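Local coordinates for Iron(3+)-hydroxamate-binding protein FhuD (PDB 3G9Q) that binds iron(3+)-hydroxamate complexes and passes them to the membrane permease of an ABC importer, so that the cell can take up ferrichrome and coprogen, at residues 143-148 with 178-182; 162-166 with 192-196; 181-187 with 205-209; 200-204 with 228-234. One frame throughout, in Å; residues are numbered along the deposited sequence.

Interaction 1. Residues 143-148 with 178-182; sequences VGDKTI and LQATK
Gln179 meets 143-148 with both its backbone and its side chain. Gln179 O accepts a hydrogen bond from Ile148 N (2.8 Å), with a somewhat bent N-H...O angle of 143°. Gln179 O also receives a CA-H...O contact from Thr147 CA at 3.2 Å, so one acceptor faces two successive residues, the second more weakly. A bend at the second torsion (chi2 75°) folds the Gln179 chain back and brings OE1 to 3.3 Å from Asp145 CA. The Gln179 and Asp145 side chains run alongside with the same heading, their amide and carboxylate planes 40° apart; OE1 and OD2 are both acceptors and form no bond. A long, flexible polar side chain suits this exposed border.

Ile148 is buried, and its branched side chain serves the apolar part: CG2 reaches Leu178 CB at 3.7 Å. Val143 CG2 touches Leu178 CD2, the two side chains crossing at about a right angle. Thr147 turns its methyl CG2 to the Ala180 carbonyl carbon, 4.0 Å away, while its OG1 is hydrogen-bonded to Asp209 OD2. Gly144, with positive phi, fits the type II' turn from Val143 to Lys146 that reverses the chain after the long helix.

Helix 118-143 thus passes into strand 148-154 alongside the loop between helices 169-175 and 182-189; Ile172 of helix 169-175 packs on both Ile148 and Leu178, and Tyr210 of strand 210-215 on Val143.

Interaction 2. Residues 162-166 with 192-196; sequences GKDFG and GPGYT
Phe165 and Tyr195 form an edge-to-face aromatic pair between the loop after strand 157-161 and the start of strand 195-198, the antiparallel edge strand of the mixed sheet. The edge of the tyrosine ring is turned to the face of the phenylalanine: Tyr195 CD2 stands 3.8 Å above the Phe165 ring plane, over its centre. With the centroids 5.0 Å apart and the planes at 52°, the rings are tilted well away from a parallel stack but are short of perpendicular. The nearest carbons are Tyr195 CD2 and Phe165 CZ, at 3.9 Å. Tyr195 reaches this place with CG held between its own backbone N and carbonyl carbon (chi1 80°), and Phe161 of the neighbouring strand also packs on it. Large aromatic side chains suit the site, since each reaches across from its own segment.

Next to the ring pair, Pro193 and Gly194 meet Phe165 through backbone atoms. Phe165 CD1 lies 3.4 Å from Pro193 O, and Phe165 CB faces Gly194 O. Gly194 suits this position because a CB there would point at Phe165 and run into its CD1 and into Asp164 O; its positive phi is also one that a side chain would hinder. At Gly162 the case is milder: a CB would come close to Gly194 O. Instead the two glycines join through their backbones: Gly162 N donates to Gly194 O at 3.0 Å, the donor tilted 23° from the Gly194 carbonyl plane.

Interaction 3. Residues 181-187 with 205-209; sequences TKLTKEK and DFAGD
The Phe206 ring carries Leu183 on one face and has Thr184 and Lys187 at its edge. It is the main apolar group where the short, weakly bonded helix about 203-206 meets the first turns of helix 182-189. Leu183 CD2 sits over the ring centre in a CH-pi contact, 3.9 Å from the centroid and 9° off the ring normal. With CG anti to the Leu183 nitrogen (chi1 -159°), that side chain crosses the phenylalanine at about a right angle, and CD2 also reaches Asp205 CB at 3.8 Å. Near the ring plane, Thr184 OG1 lies 3.3 Å from Phe206 CD1, and Lys187 CG approaches Phe206 CZ at 4.0 Å. The lysine thus lends its aliphatic stem, a good use of a long chain beside an aromatic rim. Ile198 of strand 195-198 also packs on Phe206.

With an alanine in place of Phe206, Leu183 CD2 would probably lose the surface it rests on and the Lys187 stem would be left freer to turn.

Thr181 is the N-cap of helix 182-189, and its small branched side chain serves two ends: CG2 packs on Gly208 CA, while OG1 is hydrogen-bonded to Thr184 OG1 (2.8 Å), with either the possible donor. Thr181 OG1 also comes within 3.0 Å of Phe206 O.

Interaction 4. Residues 200-204 with 228-234; sequences LEKLP and SSIWKNL
The short helix 229-232, with Ser228 as its N-cap, packs Ile230 against the turn that leads into helix 203-206. The Leu200 and Ile230 side chains run antiparallel alongside one another, and Leu200 CD1 touches Ile230 CG1 at 3.7 Å. Because Leu200 CG is anti to its own nitrogen (chi1 -176°), the fork reaches across to the cap, CD2 meeting Ser228 CB at 3.4 Å. A serine at Leu200 would probably leave Ile230 CG1 and the Ser228 methylene without their apolar cover and open a gap beside the helix start.

Ile230 CD1 touches both Leu203 CB (3.4 Å) and Pro204 CD (3.3 Å). A proline does well at the start of a helix, where its missing N-H is not needed, and here its ring adds an apolar surface. In this lobe, whose mixed sheet is flanked by helices, Leu200 and Leu203 also rest on Ile158 of strand 157-161, while Trp231 packs on Ile211 and Ala213 of strand 210-215. Leu203 CD2 comes to the edge of the indole, near its plane, 3.6 Å from Trp231 CE3. The same methyl meets Leu234 CD1, and Leu234 CD2 crosses to Pro204 CA at 3.7 Å. Ser228 OG is hydrogen-bonded to Val225 O, and it also takes a weak capping bond from Trp231 N (3.5 Å).

In the fold
All four contacts lie in the lobe built on the mixed sheet, the part of the chain entered from the long helix 118-143. Interaction 2 is nearest the centre of the chain, about 13 Å off; interaction 4 lies about 27 Å out. Interaction 3 is the hub: it shares Thr181 and Lys182 with interaction 1 (centres 9 Å apart) and helix 203-206 with interaction 4 (14 Å), and it meets interaction 2 where Gly192 N lies 3.1 Å from Lys187 O, a probable hydrogen bond. Interaction 1 closes before interaction 4 opens; interactions 1 and 2, 2 and 3, and 3 and 4 alternate along the chain. The other three contacts thus meet round interaction 3, which probably helps this lobe to behave as one unit.

Interaction 1. Residues 143-148 with 178-182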
# COMPACT_ATOMS: atom_id res chain seq x y z
N VAL A 143 21.03 2.52 9.93
CA VAL A 143 20.31 3.37 10.90
C VAL A 143 20.31 2.90 12.35
O VAL A 143 19.94 3.66 13.24
CB VAL A 143 18.83 3.54 10.53
CG1 VAL A 143 18.70 3.94 9.06
CG2 VAL A 143 18.07 2.27 10.83
N GLY A 144 20.72 1.66 12.58
CA GLY A 144 20.74 1.15 13.94
C GLY A 144 19.36 1.11 14.58
O GLY A 144 18.41 0.56 14.01
N ASP A 145 19.25 1.66 15.79
CA ASP A 145 17.97 1.67 16.47
C ASP A 145 17.34 3.05 16.31
O ASP A 145 16.45 3.43 17.08
CB ASP A 145 18.12 1.38 17.96
CG ASP A 145 18.90 0.12 18.23
OD1 ASP A 145 20.13 0.23 18.42
OD2 ASP A 145 18.28 -0.97 18.24
N LYS A 146 17.82 3.80 15.33
CA LYS A 146 17.27 5.12 15.08
C LYS A 146 15.77 4.92 14.83
O LYS A 146 15.34 3.89 14.31
CB LYS A 146 17.94 5.76 13.88
CG LYS A 146 18.71 7.04 14.20
CD LYS A 146 19.82 6.83 15.20
CE LYS A 146 20.75 8.03 15.22
NZ LYS A 146 21.47 8.16 13.92
N THR A 147 14.99 5.92 15.23
CA THR A 147 13.55 5.89 15.09
C THR A 147 13.09 6.46 13.77
O THR A 147 13.78 7.26 13.13
CB THR A 147 12.90 6.73 16.17
OG1 THR A 147 13.29 8.10 16.00
CG2 THR A 147 13.35 6.24 17.54
N ILE A 148 11.89 6.07 13.36
CA ILE A 148 11.37 6.56 12.11
C ILE A 148 9.89 6.86 12.22
O ILE A 148 9.14 6.12 12.85
CB ILE A 148 11.64 5.55 10.98
CG1 ILE A 148 10.65 5.77 9.85
CG2 ILE A 148 11.60 4.14 11.52
CD1 ILE A 148 9.22 5.15 9.97
N LEU A 178 12.00 -1.68 12.40
CA LEU A 178 12.56 -0.39 12.73
C LEU A 178 11.81 0.22 13.92
O LEU A 178 10.63 -0.06 14.10
CB LEU A 178 12.51 0.51 11.49
CG LEU A 178 13.34 -0.09 10.34
CD1 LEU A 178 13.10 0.68 9.02
CD2 LEU A 178 14.79 -0.07 10.73
N GLN A 179 12.48 1.02 14.75
CA GLN A 179 11.80 1.59 15.91
C GLN A 179 11.08 2.91 15.67
O GLN A 179 11.35 3.64 14.71
CB GLN A 179 12.77 1.79 17.09
CG GLN A 179 13.10 0.54 17.89
CD GLN A 179 14.06 -0.39 17.16
OE1 GLN A 179 15.23 -0.04 16.93
NE2 GLN A 179 13.57 -1.57 16.78
N ALA A 180 10.15 3.21 16.58
CA ALA A 180 9.35 4.44 16.56
C ALA A 180 9.52 5.14 17.91
O ALA A 180 9.91 4.51 18.90
CB ALA A 180 7.89 4.10 16.32
N THR A 181 9.24 6.44 17.97
CA THR A 181 9.36 7.16 19.26
C THR A 181 8.31 6.64 20.26
O THR A 181 7.22 6.21 19.86
CB THR A 181 9.21 8.71 19.08
OG1 THR A 181 7.85 9.05 18.76
CG2 THR A 181 10.13 9.21 17.96
N LYS A 182 8.65 6.66 21.54
CA LYS A 182 7.76 6.17 22.61
C LYS A 182 6.31 6.63 22.43
O LYS A 182 5.37 5.84 22.53
CB LYS A 182 8.27 6.63 24.03
CG LYS A 182 9.64 6.24 24.18

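Interaction 2. Residues 162-166 with 192-196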
# COMPACT_ATOMS: atom_id res chain seq x y z
N GLY A 162 0.86 4.40 12.22
CA GLY A 162 1.52 3.36 12.97
C GLY A 162 1.82 2.22 12.02
O GLY A 162 2.20 2.45 10.87
N LYS A 163 1.63 0.99 12.47
CA LYS A 163 1.92 -0.16 11.64
C LYS A 163 0.68 -0.79 11.01
O LYS A 163 0.79 -1.57 10.07
CB LYS A 163 2.68 -1.22 12.43
CG LYS A 163 1.92 -1.87 13.58
CD LYS A 163 2.79 -2.89 14.30
CE LYS A 163 2.02 -3.59 15.42
NZ LYS A 163 2.80 -4.68 16.08
N ASP A 164 -0.49 -0.45 11.53
CA ASP A 164 -1.71 -1.04 11.01
C ASP A 164 -2.61 -0.11 10.24
O ASP A 164 -3.83 -0.16 10.38
CB ASP A 164 -2.48 -1.69 12.17
CG ASP A 164 -1.84 -3.00 12.62
OD1 ASP A 164 -0.92 -2.98 13.47
OD2 ASP A 164 -2.26 -4.05 12.09
N PHE A 165 -2.03 0.74 9.40
CA PHE A 165 -2.86 1.66 8.64
C PHE A 165 -2.29 2.04 7.28
O PHE A 165 -2.55 3.15 6.79
CB PHE A 165 -3.12 2.91 9.46
CG PHE A 165 -4.54 3.36 9.41
CD1 PHE A 165 -5.50 2.72 10.18
CD2 PHE A 165 -4.94 4.35 8.53
CE1 PHE A 165 -6.86 3.06 10.06
CE2 PHE A 165 -6.29 4.70 8.40
CZ PHE A 165 -7.25 4.06 9.16
N GLY A 166 -1.52 1.14 6.67
CA GLY A 166 -0.94 1.42 5.37
C GLY A 166 0.19 2.42 5.44
O GLY A 166 0.81 2.60 6.49
N GLY A 192 -4.39 3.42 19.61
CA GLY A 192 -5.36 3.81 18.59
C GLY A 192 -5.84 2.82 17.55
O GLY A 192 -5.59 1.62 17.62
N PRO A 193 -6.60 3.33 16.56
CA PRO A 193 -7.16 2.55 15.45
C PRO A 193 -6.10 2.32 14.37
O PRO A 193 -6.40 1.81 13.30
CB PRO A 193 -8.29 3.43 14.95
CG PRO A 193 -7.74 4.81 15.16
CD PRO A 193 -7.16 4.70 16.56
N GLY A 194 -4.87 2.73 14.66
CA GLY A 194 -3.79 2.56 13.70
C GLY A 194 -3.09 3.86 13.34
O GLY A 194 -2.06 3.83 12.66
N TYR A 195 -3.64 4.99 13.76
CA TYR A 195 -3.05 6.30 13.49
C TYR A 195 -3.50 7.31 14.55
O TYR A 195 -4.29 6.98 15.44
CB TYR A 195 -3.43 6.79 12.09
CG TYR A 195 -4.79 7.40 11.99
CD1 TYR A 195 -4.97 8.78 12.15
CD2 TYR A 195 -5.92 6.60 11.81
CE1 TYR A 195 -6.24 9.34 12.14
CE2 TYR A 195 -7.20 7.14 11.80
CZ TYR A 195 -7.35 8.52 11.96
OH TYR A 195 -8.61 9.07 11.97
N THR A 196 -2.99 8.54 14.47
CA THR A 196 -3.33 9.60 15.42
C THR A 196 -3.24 10.94 14.71
O THR A 196 -2.22 11.26 14.09
CB THR A 196 -2.33 9.67 16.62
OG1 THR A 196 -2.25 8.40 17.28
CG2 THR A 196 -2.77 10.73 17.63

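Interaction 3. Residues 181-187 with 205-209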
# COMPACT_ATOMS: atom_id res chain seq x y z
N THR A 181 9.24 6.44 17.97
CA THR A 181 9.36 7.16 19.26
C THR A 181 8.31 6.64 20.26
O THR A 181 7.22 6.21 19.86
CB THR A 181 9.21 8.71 19.08
OG1 THR A 181 7.85 9.05 18.76
CG2 THR A 181 10.13 9.21 17.96
N LYS A 182 8.65 6.66 21.54
CA LYS A 182 7.76 6.17 22.61
C LYS A 182 6.31 6.63 22.43
O LYS A 182 5.37 5.84 22.53
CB LYS A 182 8.27 6.63 24.03
CG LYS A 182 9.64 6.24 24.18
N LEU A 183 6.14 7.92 22.16
CA LEU A 183 4.84 8.52 21.98
C LEU A 183 4.14 8.00 20.74
O LEU A 183 2.92 7.89 20.71
CB LEU A 183 4.99 10.03 21.89
CG LEU A 183 3.73 10.83 22.19
CD1 LEU A 183 3.32 10.60 23.63
CD2 LEU A 183 4.01 12.29 21.95
N THR A 184 4.91 7.68 19.70
CA THR A 184 4.27 7.17 18.49
C THR A 184 3.78 5.75 18.72
O THR A 184 2.68 5.40 18.29
CB THR A 184 5.21 7.21 17.27
OG1 THR A 184 5.66 8.55 17.03
CG2 THR A 184 4.47 6.73 16.03
N LYS A 185 4.57 4.93 19.40
CA LYS A 185 4.16 3.56 19.69
C LYS A 185 2.95 3.62 20.62
O LYS A 185 1.94 2.95 20.41
CB LYS A 185 5.29 2.80 20.39
CG LYS A 185 5.02 1.34 20.68
CD LYS A 185 6.29 0.70 21.21
CE LYS A 185 6.27 -0.83 21.15
NZ LYS A 185 5.29 -1.50 22.07
N GLU A 186 3.06 4.46 21.65
CA GLU A 186 2.01 4.66 22.63
C GLU A 186 0.70 5.12 22.00
O GLU A 186 -0.37 4.68 22.42
CB GLU A 186 2.46 5.70 23.67
CG GLU A 186 1.48 5.94 24.83
CD GLU A 186 1.94 7.07 25.77
OE1 GLU A 186 3.12 7.04 26.19
OE2 GLU A 186 1.13 7.98 26.08
N LYS A 187 0.76 5.98 21.00
CA LYS A 187 -0.45 6.48 20.40
C LYS A 187 -0.91 5.84 19.11
O LYS A 187 -2.06 5.43 18.99
CB LYS A 187 -0.34 7.99 20.20
CG LYS A 187 -0.16 8.79 21.50
CD LYS A 187 -1.30 8.54 22.48
CE LYS A 187 -1.33 9.60 23.57
NZ LYS A 187 -1.66 10.95 23.02
N ASP A 205 7.04 16.35 19.27
CA ASP A 205 6.87 15.31 20.28
C ASP A 205 6.79 13.92 19.66
O ASP A 205 7.02 12.92 20.34
CB ASP A 205 5.62 15.58 21.11
CG ASP A 205 5.66 16.95 21.78
OD1 ASP A 205 4.63 17.34 22.39
OD2 ASP A 205 6.71 17.62 21.71
N PHE A 206 6.47 13.86 18.38
CA PHE A 206 6.35 12.59 17.68
C PHE A 206 7.52 12.35 16.74
O PHE A 206 8.03 11.24 16.65
CB PHE A 206 5.07 12.57 16.86
CG PHE A 206 3.86 12.22 17.64
CD1 PHE A 206 3.58 10.88 17.96
CD2 PHE A 206 2.96 13.21 18.04
CE1 PHE A 206 2.43 10.53 18.65
CE2 PHE A 206 1.80 12.87 18.73
CZ PHE A 206 1.54 11.52 19.04
N ALA A 207 7.92 13.41 16.04
CA ALA A 207 9.00 13.38 15.06
C ALA A 207 10.20 12.54 15.46
O ALA A 207 10.82 12.75 16.52
CB ALA A 207 9.43 14.79 14.75
N GLY A 208 10.53 11.59 14.60
CA GLY A 208 11.67 10.74 14.85
C GLY A 208 12.90 11.24 14.11
O GLY A 208 12.90 12.35 13.56
N ASP A 209 13.93 10.40 14.10
CA ASP A 209 15.22 10.66 13.45
C ASP A 209 15.06 10.72 11.94
O ASP A 209 15.69 11.54 11.27
CB ASP A 209 16.21 9.55 13.84
CG ASP A 209 16.48 9.51 15.34
OD1 ASP A 209 17.22 10.38 15.83
OD2 ASP A 209 15.94 8.62 16.04

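Interaction 4. Residues 200-204 with 228-234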
# COMPACT_ATOMS: atom_id res chain seq x y z
N LEU A 200 -0.05 20.79 14.89
CA LEU A 200 1.29 21.18 14.44
C LEU A 200 2.22 21.47 15.61
O LEU A 200 3.44 21.56 15.45
CB LEU A 200 1.21 22.42 13.55
CG LEU A 200 2.52 22.89 12.93
CD1 LEU A 200 3.10 21.78 12.08
CD2 LEU A 200 2.27 24.12 12.09
N GLU A 201 1.62 21.64 16.79
CA GLU A 201 2.38 21.94 18.00
C GLU A 201 3.05 20.71 18.59
O GLU A 201 4.17 20.79 19.11
CB GLU A 201 1.45 22.56 19.06
CG GLU A 201 1.34 24.09 18.97
CD GLU A 201 0.48 24.57 17.80
OE1 GLU A 201 0.59 25.77 17.44
OE2 GLU A 201 -0.31 23.75 17.27
N LYS A 202 2.36 19.58 18.53
CA LYS A 202 2.88 18.34 19.08
C LYS A 202 3.77 17.56 18.12
O LYS A 202 4.17 16.43 18.40
CB LYS A 202 1.72 17.47 19.54
CG LYS A 202 1.21 17.83 20.91
CD LYS A 202 0.04 16.95 21.32
CE LYS A 202 -1.26 17.39 20.65
NZ LYS A 202 -1.67 18.76 21.11
N LEU A 203 4.08 18.18 16.99
CA LEU A 203 4.93 17.57 15.98
C LEU A 203 6.30 17.19 16.54
O LEU A 203 6.75 16.05 16.38
CB LEU A 203 5.07 18.51 14.78
CG LEU A 203 5.30 17.83 13.44
CD1 LEU A 203 4.13 16.92 13.14
CD2 LEU A 203 5.45 18.88 12.34
N PRO A 204 6.99 18.12 17.22
CA PRO A 204 8.31 17.79 17.77
C PRO A 204 8.24 16.67 18.81
O PRO A 204 9.26 16.12 19.20
CB PRO A 204 8.76 19.10 18.41
CG PRO A 204 8.07 20.13 17.57
CD PRO A 204 6.70 19.54 17.41
N SER A 228 5.66 25.53 7.75
CA SER A 228 5.71 26.02 9.12
C SER A 228 7.15 25.99 9.62
O SER A 228 7.96 25.15 9.20
CB SER A 228 4.78 25.21 10.04
OG SER A 228 5.16 23.85 10.15
N SER A 229 7.46 26.94 10.49
CA SER A 229 8.79 27.06 11.05
C SER A 229 9.09 25.91 11.99
O SER A 229 10.24 25.55 12.20
CB SER A 229 8.90 28.39 11.80
OG SER A 229 7.87 28.52 12.77
N ILE A 230 8.03 25.32 12.54
CA ILE A 230 8.16 24.22 13.48
C ILE A 230 8.56 22.90 12.79
O ILE A 230 9.24 22.06 13.38
CB ILE A 230 6.85 24.05 14.31
CG1 ILE A 230 6.17 22.73 14.00
CG2 ILE A 230 5.91 25.23 14.05
CD1 ILE A 230 6.69 21.55 14.81
N TRP A 231 8.14 22.72 11.54
CA TRP A 231 8.49 21.52 10.78
C TRP A 231 9.90 21.65 10.24
O TRP A 231 10.68 20.70 10.31
CB TRP A 231 7.52 21.31 9.61
CG TRP A 231 8.06 20.39 8.56
CD1 TRP A 231 8.79 20.73 7.46
CD2 TRP A 231 7.96 18.96 8.54
NE1 TRP A 231 9.16 19.61 6.76
CE2 TRP A 231 8.67 18.51 7.40
CE3 TRP A 231 7.36 18.01 9.38
CZ2 TRP A 231 8.78 17.15 7.08
CZ3 TRP A 231 7.47 16.66 9.06
CH2 TRP A 231 8.18 16.25 7.92
N LYS A 232 10.22 22.81 9.69
CA LYS A 232 11.54 23.03 9.14
C LYS A 232 12.61 22.91 10.22
O LYS A 232 13.75 22.53 9.95
CB LYS A 232 11.60 24.41 8.47
CG LYS A 232 10.67 24.50 7.26
CD LYS A 232 10.97 25.69 6.34
CE LYS A 232 10.43 27.00 6.90
NZ LYS A 232 10.71 28.14 5.98
N ASN A 233 12.22 23.20 11.45
CA ASN A 233 13.13 23.14 12.57
C ASN A 233 13.33 21.74 13.17
O ASN A 233 14.25 21.53 13.97
CB ASN A 233 12.64 24.11 13.64
CG ASN A 233 13.49 24.08 14.87
OD1 ASN A 233 14.72 24.14 14.80
ND2 ASN A 233 12.84 23.99 16.02
N LEU A 234 12.47 20.79 12.79
CA LEU A 234 12.59 19.43 13.29
C LEU A 234 13.96 18.90 12.93
O LEU A 234 14.47 19.16 11.84
CB LEU A 234 11.53 18.51 12.67
CG LEU A 234 10.07 18.71 13.08
CD1 LEU A 234 9.18 17.75 12.31
CD2 LEU A 234 9.94 18.49 14.56